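Mandelate racemase/muconate lactonizing enzyme family protein (Bradyrhizobium sp. ORS 278, PDB 3TOY) is of unassigned function but belongs to the enolase superfamily, whose members join an N-terminal alpha+beta domain to a metal-binding, modified beta/alpha barrel. Local coordinates at residues A257-R260 against P266-A269; E271-P276 against A285-F290; E281-G286 against A314-S319; D289-D294 against L305-Q310. One frame throughout, in Å; residues are numbered along the deposited sequence. Where two conformers were deposited one is given.

All four contacts lie in the barrel domain and join its strands, helices and turns. Contacts 1, 2 and 4 are buried, whereas contact 3 is only partly so, at the ends of two helices. Contacts 2 and 3 both draw on helix 275-285 and share Ala285 and Gly286; contacts 1 and 4 rest on the neighbouring parallel strands 267-269 and 290-291. No hydrogen bond crosses between the segments of any contact, and each is closed by apolar packing. Their polar surroundings differ: contact 1 has a calcium ion at a helix end, contact 2 carries a carboxylate ligand of the internal calcium ion, and contact 4 backs onto a bound O-acetaldehydyl-hexaethylene glycol.

Contact 1: residues A257-R260 against P266-A269; sequences AAVR and PIQA. With CA (calcium ion), chain I.
The backbones of helix 253-262 and strand 267-269 come nearest at Arg260 and Ile267, whose CA atoms lie 5.9 Å apart. Ile267 is the residue of the strand that makes the contact, meeting both Arg260 and Val259. Its CG1 rests against the helix backbone, 3.7 Å from Arg260 CA, and is nearly as close to the first methylene of the same arginine. A chi1 of -62° puts Ile267 CG1 there, beside its own backbone N and opposite the carbonyl carbon; from it, with chi2 at -56°, CD1 reaches the neighbouring helix residue and meets Val259 CG1 at 3.9 Å. The two side chains cross there at about a right angle, a methyl-on-methyl touch without polar atoms. Strand 243-245, helix 253-262 and strand 267-269 form one beta-alpha-beta unit of the barrel, so the contact packs the helix of the crossover onto its second strand. Ile233 of the preceding helix 226-236 touches both Val259 and Ile267 and continues the apolar layer. Beyond CB, Arg260 leaves this layer: CG lies anti to the backbone N (chi1 -178°) and the chain stays extended to NE, carrying the guanidinium to Asp289 for a salt bridge from NE, while NH1 donates to Gly286 O. Asp289 also accepts from Ile267 N through its other carboxylate oxygen, tying helix and strand to one acid. The carbonyl of Arg260 is used separately. Its O binds a calcium ion at 2.4 Å, and Ser263 O and three waters are further ligands.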
# COMPACT_ATOMS: atom_id res chain seq x y z
N ALA A 257 3.97 8.40 -14.16
CA ALA A 257 4.31 8.17 -12.76
C ALA A 257 5.56 7.31 -12.61
O ALA A 257 6.40 7.55 -11.75
CB ALA A 257 3.10 7.51 -12.03
N ALA A 258 5.69 6.31 -13.47
CA ALA A 258 6.86 5.45 -13.40
C ALA A 258 8.14 6.22 -13.77
O ALA A 258 9.19 6.05 -13.14
CB ALA A 258 6.66 4.24 -14.30
N VAL A 259 8.05 7.08 -14.79
CA VAL A 259 9.20 7.94 -15.12
C VAL A 259 9.50 8.87 -13.95
O VAL A 259 10.65 9.01 -13.52
CB VAL A 259 8.93 8.76 -16.40
CG1 VAL A 259 10.09 9.76 -16.68
CG2 VAL A 259 8.73 7.81 -17.59
N ARG A 260 8.46 9.49 -13.42
CA ARG A 260 8.66 10.42 -12.31
C ARG A 260 9.37 9.76 -11.14
O ARG A 260 10.28 10.34 -10.52
CB ARG A 260 7.31 10.92 -11.83
CG ARG A 260 7.39 11.95 -10.70
CD ARG A 260 6.01 12.20 -10.14
NE ARG A 260 6.07 13.08 -8.98
CZ ARG A 260 5.14 13.11 -8.03
NH1 ARG A 260 4.09 12.31 -8.11
NH2 ARG A 260 5.24 13.94 -7.00
N PRO A 266 12.69 17.08 -12.41
CA PRO A 266 11.25 17.18 -12.24
C PRO A 266 10.52 16.90 -13.54
O PRO A 266 10.98 17.31 -14.63
CB PRO A 266 11.04 18.61 -11.76
CG PRO A 266 12.38 18.96 -11.03
CD PRO A 266 13.42 18.25 -11.87
N ILE A 267 9.40 16.20 -13.44
CA ILE A 267 8.59 15.86 -14.60
C ILE A 267 7.43 16.85 -14.69
O ILE A 267 6.71 17.04 -13.71
CB ILE A 267 8.02 14.44 -14.45
CG1 ILE A 267 9.16 13.43 -14.40
CG2 ILE A 267 7.08 14.10 -15.61
CD1 ILE A 267 10.14 13.49 -15.65
N GLN A 268 7.28 17.47 -15.85
CA GLN A 268 6.22 18.45 -16.14
C GLN A 268 5.23 17.82 -17.14
O GLN A 268 5.64 17.12 -18.07
CB GLN A 268 6.86 19.71 -16.78
CG GLN A 268 5.89 20.76 -17.29
CD GLN A 268 5.15 21.45 -16.16
OE1 GLN A 268 4.22 20.87 -15.59
NE2 GLN A 268 5.55 22.70 -15.82
N ALA A 269 3.94 18.07 -16.93
CA ALA A 269 2.91 17.52 -17.83
C ALA A 269 1.63 18.29 -17.63
O ALA A 269 1.57 19.17 -16.79
CB ALA A 269 2.69 16.01 -17.59
CA CA I . 11.48 11.95 -9.25
O HOH W 1 11.91 10.61 -7.56
O HOH W 2 10.96 13.60 -10.86
O HOH W 3 9.57 13.05 -7.99

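Contact 2: residues E271-P276 against A285-F290; sequences ENWWFP and AGASDF. With CA (calcium ion), chain E.
Trp273 meets the turn at Ala287 and Ser288 with the CH2 corner of its indole. Just ahead of these residues, Gly286 ends helix 275-285 in a Schellman motif, and its positive phi (65°) swings the chain out of the helix. Ala287 follows with its CB directed at the tryptophan, 4.0 Å from Trp273 CH2, approaching the ring obliquely. Ser288 comes to the ring edge instead: OG lies near the indole plane, also 4.0 Å from Trp273 CH2. That hydroxyl is held by its own segment, donating to Phe290 O at 2.7 Å from 43° above the carbonyl plane, with a C=O...OG angle of 137°. The turn and Trp273 belong to the connection that runs from strand 267-269 through helix 275-285 to the parallel barrel strand 290-291. Phe290, at the start of the second strand, sets its ring edge-to-face with His338. On the other side of the contact, Trp273 NE1 donates to Gln250 O, which holds the NE1 edge of the indole. Two residues earlier, Glu271 chelates a calcium ion through OE1 (2.4 Å) and OE2 (2.6 Å), alongside Asp219, Glu245 and two waters, the three-carboxylate site characteristic of the enolase superfamily.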
# COMPACT_ATOMS: atom_id res chain seq x y z
N GLU A 271 -0.56 19.75 -20.20
CA GLU A 271 -1.11 20.65 -21.23
C GLU A 271 -2.15 19.95 -22.08
O GLU A 271 -2.89 20.61 -22.82
CB GLU A 271 -0.00 21.20 -22.13
CG GLU A 271 0.51 20.20 -23.19
CD GLU A 271 1.86 20.63 -23.74
OE1 GLU A 271 2.77 20.89 -22.94
OE2 GLU A 271 2.02 20.70 -24.97
N ASN A 272 -2.21 18.62 -22.00
CA ASN A 272 -3.18 17.88 -22.79
C ASN A 272 -4.27 17.15 -21.99
O ASN A 272 -5.10 16.43 -22.59
CB ASN A 272 -2.45 16.94 -23.77
CG ASN A 272 -1.72 17.72 -24.83
OD1 ASN A 272 -2.30 18.62 -25.42
ND2 ASN A 272 -0.43 17.44 -25.03
N TRP A 273 -4.31 17.35 -20.67
CA TRP A 273 -5.32 16.72 -19.84
C TRP A 273 -6.62 17.53 -19.82
O TRP A 273 -6.62 18.77 -19.99
CB TRP A 273 -4.81 16.48 -18.40
CG TRP A 273 -3.57 15.63 -18.35
CD1 TRP A 273 -3.17 14.70 -19.26
CD2 TRP A 273 -2.58 15.61 -17.30
NE1 TRP A 273 -1.98 14.12 -18.86
CE2 TRP A 273 -1.61 14.66 -17.66
CE3 TRP A 273 -2.42 16.31 -16.09
CZ2 TRP A 273 -0.48 14.40 -16.88
CZ3 TRP A 273 -1.28 16.04 -15.30
CH2 TRP A 273 -0.34 15.10 -15.71
N TRP A 274 -7.72 16.83 -19.62
CA TRP A 274 -9.06 17.41 -19.82
C TRP A 274 -9.77 17.72 -18.50
O TRP A 274 -10.11 16.80 -17.76
CB TRP A 274 -9.93 16.45 -20.67
CG TRP A 274 -9.36 16.27 -22.04
CD1 TRP A 274 -8.66 15.20 -22.52
CD2 TRP A 274 -9.39 17.24 -23.11
NE1 TRP A 274 -8.25 15.45 -23.82
CE2 TRP A 274 -8.71 16.68 -24.20
CE3 TRP A 274 -9.94 18.53 -23.23
CZ2 TRP A 274 -8.55 17.37 -25.42
CZ3 TRP A 274 -9.79 19.22 -24.45
CH2 TRP A 274 -9.10 18.63 -25.52
N PHE A 275 -10.00 19.01 -18.25
CA PHE A 275 -10.89 19.48 -17.18
C PHE A 275 -10.39 19.16 -15.78
O PHE A 275 -9.38 18.46 -15.63
CB PHE A 275 -12.32 18.96 -17.39
CG PHE A 275 -12.99 19.59 -18.57
CD1 PHE A 275 -13.58 20.83 -18.46
CD2 PHE A 275 -12.98 18.94 -19.81
CE1 PHE A 275 -14.19 21.44 -19.57
CE2 PHE A 275 -13.57 19.52 -20.92
CZ PHE A 275 -14.17 20.78 -20.80
N PRO A 276 -11.07 19.71 -14.76
CA PRO A 276 -10.56 19.46 -13.41
C PRO A 276 -10.46 17.97 -13.10
O PRO A 276 -9.52 17.54 -12.41
CB PRO A 276 -11.59 20.15 -12.52
CG PRO A 276 -11.93 21.42 -13.37
CD PRO A 276 -12.03 20.84 -14.79
N ALA A 285 -2.79 9.52 -9.62
CA ALA A 285 -1.80 8.57 -10.10
C ALA A 285 -0.35 9.00 -9.81
O ALA A 285 0.57 8.20 -9.96
CB ALA A 285 -2.00 8.32 -11.59
N GLY A 286 -0.15 10.24 -9.36
CA GLY A 286 1.20 10.79 -9.15
C GLY A 286 1.97 10.92 -10.46
O GLY A 286 3.17 10.69 -10.51
N ALA A 287 1.29 11.34 -11.51
CA ALA A 287 1.91 11.43 -12.85
C ALA A 287 3.12 12.41 -12.95
O ALA A 287 4.07 12.14 -13.69
CB ALA A 287 0.85 11.79 -13.88
N SER A 288 3.08 13.54 -12.25
CA SER A 288 4.12 14.56 -12.44
C SER A 288 4.46 15.36 -11.20
O SER A 288 3.72 15.35 -10.21
CB SER A 288 3.69 15.50 -13.57
OG SER A 288 2.54 16.25 -13.16
N ASP A 289 5.62 16.02 -11.23
CA ASP A 289 6.06 16.90 -10.16
C ASP A 289 5.50 18.27 -10.32
O ASP A 289 5.21 18.92 -9.32
CB ASP A 289 7.59 17.01 -10.15
CG ASP A 289 8.24 15.66 -9.96
OD1 ASP A 289 8.06 15.11 -8.86
OD2 ASP A 289 8.88 15.14 -10.88
N PHE A 290 5.38 18.71 -11.58
CA PHE A 290 4.87 20.03 -11.93
C PHE A 290 3.66 19.78 -12.85
O PHE A 290 3.58 18.73 -13.50
CB PHE A 290 5.91 20.80 -12.77
CG PHE A 290 7.22 21.10 -12.04
CD1 PHE A 290 7.30 21.12 -10.66
CD2 PHE A 290 8.36 21.43 -12.77
CE1 PHE A 290 8.50 21.43 -10.03
CE2 PHE A 290 9.56 21.75 -12.15
CZ PHE A 290 9.62 21.76 -10.78
CA CA E . 4.57 21.20 -24.52
O HOH W 4 4.68 18.93 -24.39
O HOH W 5 4.59 23.61 -24.95

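Contact 3: residues E281-G286 against A314-S319; sequences EAIAAG and ASIPMS
In the helical layer of the barrel, Ile283 near the C-terminal end of helix 275-285 packs on Ala314 and Ile316, which flank Ser315, the positive-phi residue of the Schellman motif that ends helix 300-314. Helix 275-285 closes with a Schellman motif too, at Gly286, whose N donates to Ile283 O at 3.0 Å. In the partner segment phi of Ser315 is 55°; Ala314 and Ile316, before and after it, both direct CB toward helix 275-285. The two helix ends stand 7.4 Å apart between Ile283 CA and Ala314 CA, a gap bridged by the two branches of the isoleucine. Its CG2 meets Ala314 CB at 3.8 Å, while CG1, opposite its carbonyl carbon (chi1 -70°), reaches toward Ile316. There the two isoleucine side chains cross obliquely. Gln310 of helix 300-314 also touches Ile283, and Ile291 of strand 290-291 lies against Ile316, so the apolar patch continues from the helix pair onto the barrel strand. Beyond it the chain runs beside that strand, with backbone hydrogen bonds joining Pro317 and Ser319 to Ile291, and Pro317 touches a bound O-acetaldehydyl-hexaethylene glycol. Ser315 OG is hydrogen-bonded to Asn252 of a neighbouring subunit. Inside the patch, the approach of the two isoleucines is that of Ile316 CD1 to Ile283 CG1, 3.9 Å.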
# COMPACT_ATOMS: atom_id res chain seq x y z
N GLU A 281 -7.43 12.87 -11.59
CA GLU A 281 -6.90 11.52 -11.85
C GLU A 281 -5.37 11.47 -12.06
O GLU A 281 -4.68 10.54 -11.56
CB GLU A 281 -7.60 10.83 -13.03
CG GLU A 281 -9.13 10.63 -12.84
CD GLU A 281 -9.51 9.82 -11.58
OE1 GLU A 281 -8.67 9.08 -11.02
OE2 GLU A 281 -10.68 9.93 -11.15
N ALA A 282 -4.84 12.44 -12.79
CA ALA A 282 -3.37 12.53 -12.94
C ALA A 282 -2.65 12.69 -11.62
O ALA A 282 -1.62 12.07 -11.39
CB ALA A 282 -2.99 13.68 -13.90
N ILE A 283 -3.20 13.51 -10.74
CA ILE A 283 -2.59 13.77 -9.43
C ILE A 283 -2.73 12.54 -8.56
O ILE A 283 -1.80 12.18 -7.81
CB ILE A 283 -3.22 15.01 -8.76
CG1 ILE A 283 -2.78 16.27 -9.54
CG2 ILE A 283 -2.84 15.12 -7.30
CD1 ILE A 283 -3.53 17.59 -9.16
N ALA A 284 -3.88 11.88 -8.65
CA ALA A 284 -4.11 10.65 -7.89
C ALA A 284 -3.12 9.58 -8.33
O ALA A 284 -2.66 8.81 -7.53
CB ALA A 284 -5.53 10.15 -8.08
N ALA A 285 -2.79 9.52 -9.62
CA ALA A 285 -1.80 8.57 -10.10
C ALA A 285 -0.35 9.00 -9.81
O ALA A 285 0.57 8.20 -9.96
CB ALA A 285 -2.00 8.32 -11.59
N GLY A 286 -0.15 10.24 -9.36
CA GLY A 286 1.20 10.79 -9.15
C GLY A 286 1.97 10.92 -10.46
O GLY A 286 3.17 10.69 -10.51
N ALA A 314 -1.85 19.36 -3.48
CA ALA A 314 -0.85 18.36 -3.84
C ALA A 314 0.58 18.89 -3.78
O ALA A 314 1.52 18.12 -4.03
CB ALA A 314 -1.11 17.83 -5.23
N SER A 315 0.73 20.18 -3.50
CA SER A 315 2.03 20.90 -3.53
C SER A 315 2.74 20.77 -4.88
O SER A 315 3.90 20.35 -4.97
CB SER A 315 2.96 20.48 -2.37
OG SER A 315 2.27 20.63 -1.14
N ILE A 316 2.00 21.07 -5.95
CA ILE A 316 2.49 20.94 -7.31
C ILE A 316 2.60 22.33 -7.93
O ILE A 316 1.59 23.02 -8.14
CB ILE A 316 1.56 20.06 -8.16
CG1 ILE A 316 1.61 18.62 -7.63
CG2 ILE A 316 1.99 20.08 -9.66
CD1 ILE A 316 0.71 17.67 -8.39
N PRO A 317 3.83 22.77 -8.20
CA PRO A 317 3.98 24.05 -8.89
C PRO A 317 3.21 24.02 -10.21
O PRO A 317 3.36 23.08 -10.98
CB PRO A 317 5.47 24.11 -9.19
CG PRO A 317 6.08 23.32 -8.03
CD PRO A 317 5.14 22.15 -7.89
N MET A 318 2.45 25.07 -10.47
CA MET A 318 1.53 25.10 -11.61
C MET A 318 1.91 26.23 -12.57
O MET A 318 1.94 27.39 -12.18
CB MET A 318 0.12 25.32 -11.08
CG MET A 318 -0.98 25.32 -12.12
SD MET A 318 -2.54 25.03 -11.24
CE MET A 318 -3.79 25.70 -12.37
N SER A 319 2.20 25.85 -13.82
CA SER A 319 2.55 26.78 -14.89
C SER A 319 1.41 26.80 -15.92
O SER A 319 0.42 26.09 -15.75
CB SER A 319 3.86 26.31 -15.54
OG SER A 319 4.93 26.44 -14.62

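Contact 4: residues D289-D294 against L305-Q310; sequences DFIMPD and LNVAGQ. With P4C (O-acetaldehydyl-hexaethylene glycol), chain H.
With chi1 at 57°, Ile291 holds CG1 between its backbone N and carbonyl carbon and sends CD1 toward the helix, where Val307 answers with the methyl anti to its backbone N (chi1 174°). These two, Ile291 CD1 and Val307 CG1, meet at 3.8 Å, the side chains crossing at a slant. The same methyl also receives the proline ring: Pro293 CG lies 4.0 Å from Val307 CG1, ring and valine running past each other in opposite directions. One branch of Val307 thus packs helix 300-314 onto strand 290-291 and the residues just beyond it, a strand-helix pairing of the barrel wall. Farther along the helix, Gln310 NE2 is hydrogen-bonded to Pro276 O, which ties helix 300-314 to the start of helix 275-285. Ala308 has its CB directed away from the strand, and C2 of the bound O-acetaldehydyl-hexaethylene glycol lies 3.9 Å from that Ala308 CB. Leu305 CD1 packs on C9 of the ligand at 3.6 Å, and Leu305 O accepts a weak hydrogen bond from its O1. The helix therefore presents purely apolar contact to residues 289-294, and meets the ligand mainly through van der Waals packing.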
# COMPACT_ATOMS: atom_id res chain seq x y z
N ASP A 289 5.62 16.02 -11.23
CA ASP A 289 6.06 16.90 -10.16
C ASP A 289 5.50 18.27 -10.32
O ASP A 289 5.21 18.92 -9.32
CB ASP A 289 7.59 17.01 -10.15
CG ASP A 289 8.24 15.66 -9.96
OD1 ASP A 289 8.06 15.11 -8.86
OD2 ASP A 289 8.88 15.14 -10.88
N PHE A 290 5.38 18.71 -11.58
CA PHE A 290 4.87 20.03 -11.93
C PHE A 290 3.66 19.78 -12.85
O PHE A 290 3.58 18.73 -13.50
CB PHE A 290 5.91 20.80 -12.77
CG PHE A 290 7.22 21.10 -12.04
CD1 PHE A 290 7.30 21.12 -10.66
CD2 PHE A 290 8.36 21.43 -12.77
CE1 PHE A 290 8.50 21.43 -10.03
CE2 PHE A 290 9.56 21.75 -12.15
CZ PHE A 290 9.62 21.76 -10.78
N ILE A 291 2.77 20.77 -12.98
CA ILE A 291 1.73 20.69 -14.00
C ILE A 291 1.68 22.02 -14.75
O ILE A 291 2.06 23.04 -14.20
CB ILE A 291 0.29 20.37 -13.44
CG1 ILE A 291 -0.16 21.41 -12.41
CG2 ILE A 291 0.24 18.90 -12.88
CD1 ILE A 291 -1.59 21.22 -11.96
N MET A 292 1.17 21.97 -15.97
CA MET A 292 0.94 23.17 -16.78
C MET A 292 -0.35 23.03 -17.59
O MET A 292 -0.32 22.66 -18.78
CB MET A 292 2.14 23.43 -17.72
CG MET A 292 2.62 22.23 -18.53
SD MET A 292 4.13 22.62 -19.48
CE MET A 292 3.44 23.55 -20.89
N PRO A 293 -1.50 23.29 -16.95
CA PRO A 293 -2.75 23.17 -17.68
C PRO A 293 -2.80 24.16 -18.86
O PRO A 293 -2.12 25.19 -18.82
CB PRO A 293 -3.82 23.53 -16.64
CG PRO A 293 -3.14 23.38 -15.30
CD PRO A 293 -1.69 23.67 -15.53
N ASP A 294 -3.56 23.79 -19.88
CA ASP A 294 -3.89 24.65 -21.02
C ASP A 294 -5.31 25.16 -20.78
O ASP A 294 -6.24 24.37 -20.55
CB ASP A 294 -3.86 23.79 -22.30
CG ASP A 294 -4.04 24.61 -23.58
OD1 ASP A 294 -4.87 25.56 -23.58
OD2 ASP A 294 -3.35 24.29 -24.57
N LEU A 305 -9.31 27.54 -12.07
CA LEU A 305 -9.39 27.86 -10.64
C LEU A 305 -9.62 26.62 -9.76
O LEU A 305 -9.08 26.53 -8.64
CB LEU A 305 -10.48 28.92 -10.38
CG LEU A 305 -10.19 30.29 -11.01
CD1 LEU A 305 -11.44 31.17 -10.92
CD2 LEU A 305 -8.98 31.01 -10.40
N ASN A 306 -10.40 25.67 -10.23
CA ASN A 306 -10.59 24.39 -9.54
C ASN A 306 -9.24 23.69 -9.43
O ASN A 306 -8.82 23.25 -8.34
CB ASN A 306 -11.55 23.51 -10.36
CG ASN A 306 -11.95 22.20 -9.66
OD1 ASN A 306 -11.12 21.37 -9.22
ND2 ASN A 306 -13.27 21.97 -9.63
N VAL A 307 -8.56 23.56 -10.57
CA VAL A 307 -7.24 22.89 -10.61
C VAL A 307 -6.19 23.62 -9.74
O VAL A 307 -5.31 23.00 -9.17
CB VAL A 307 -6.74 22.68 -12.08
CG1 VAL A 307 -5.29 22.13 -12.11
CG2 VAL A 307 -7.66 21.70 -12.81
N ALA A 308 -6.29 24.94 -9.60
CA ALA A 308 -5.35 25.66 -8.76
C ALA A 308 -5.48 25.18 -7.31
O ALA A 308 -4.48 25.10 -6.60
CB ALA A 308 -5.61 27.17 -8.83
N GLY A 309 -6.71 24.87 -6.88
CA GLY A 309 -6.95 24.38 -5.50
C GLY A 309 -6.34 22.99 -5.33
O GLY A 309 -5.70 22.68 -4.31
N GLN A 310 -6.52 22.14 -6.34
CA GLN A 310 -5.95 20.80 -6.34
C GLN A 310 -4.44 20.87 -6.29
O GLN A 310 -3.80 20.13 -5.55
CB GLN A 310 -6.32 20.06 -7.62
CG GLN A 310 -7.81 19.72 -7.79
CD GLN A 310 -8.01 18.87 -9.02
OE1 GLN A 310 -7.26 17.93 -9.25
NE2 GLN A 310 -9.02 19.20 -9.84
O1 P4C H . -8.75 28.32 -5.86
C2 P4C H . -8.39 29.22 -6.92
C3 P4C H . -8.19 30.64 -6.39
O4 P4C H . -9.42 31.36 -6.41
C5 P4C H . -9.23 32.76 -6.71
C6 P4C H . -10.53 33.56 -6.58
O7 P4C H . -11.39 33.29 -7.68
C8 P4C H . -12.77 33.61 -7.48
C9 P4C H . -13.58 32.94 -8.59
O10 P4C H . -14.35 31.86 -8.04
C11 P4C H . -14.76 30.90 -9.01
C12 P4C H . -15.33 29.68 -8.30
O13 P4C H . -14.29 28.87 -7.75
C14 P4C H . -14.77 27.58 -7.35
C15 P4C H . -13.70 26.85 -6.54
O16 P4C H . -12.84 26.13 -7.42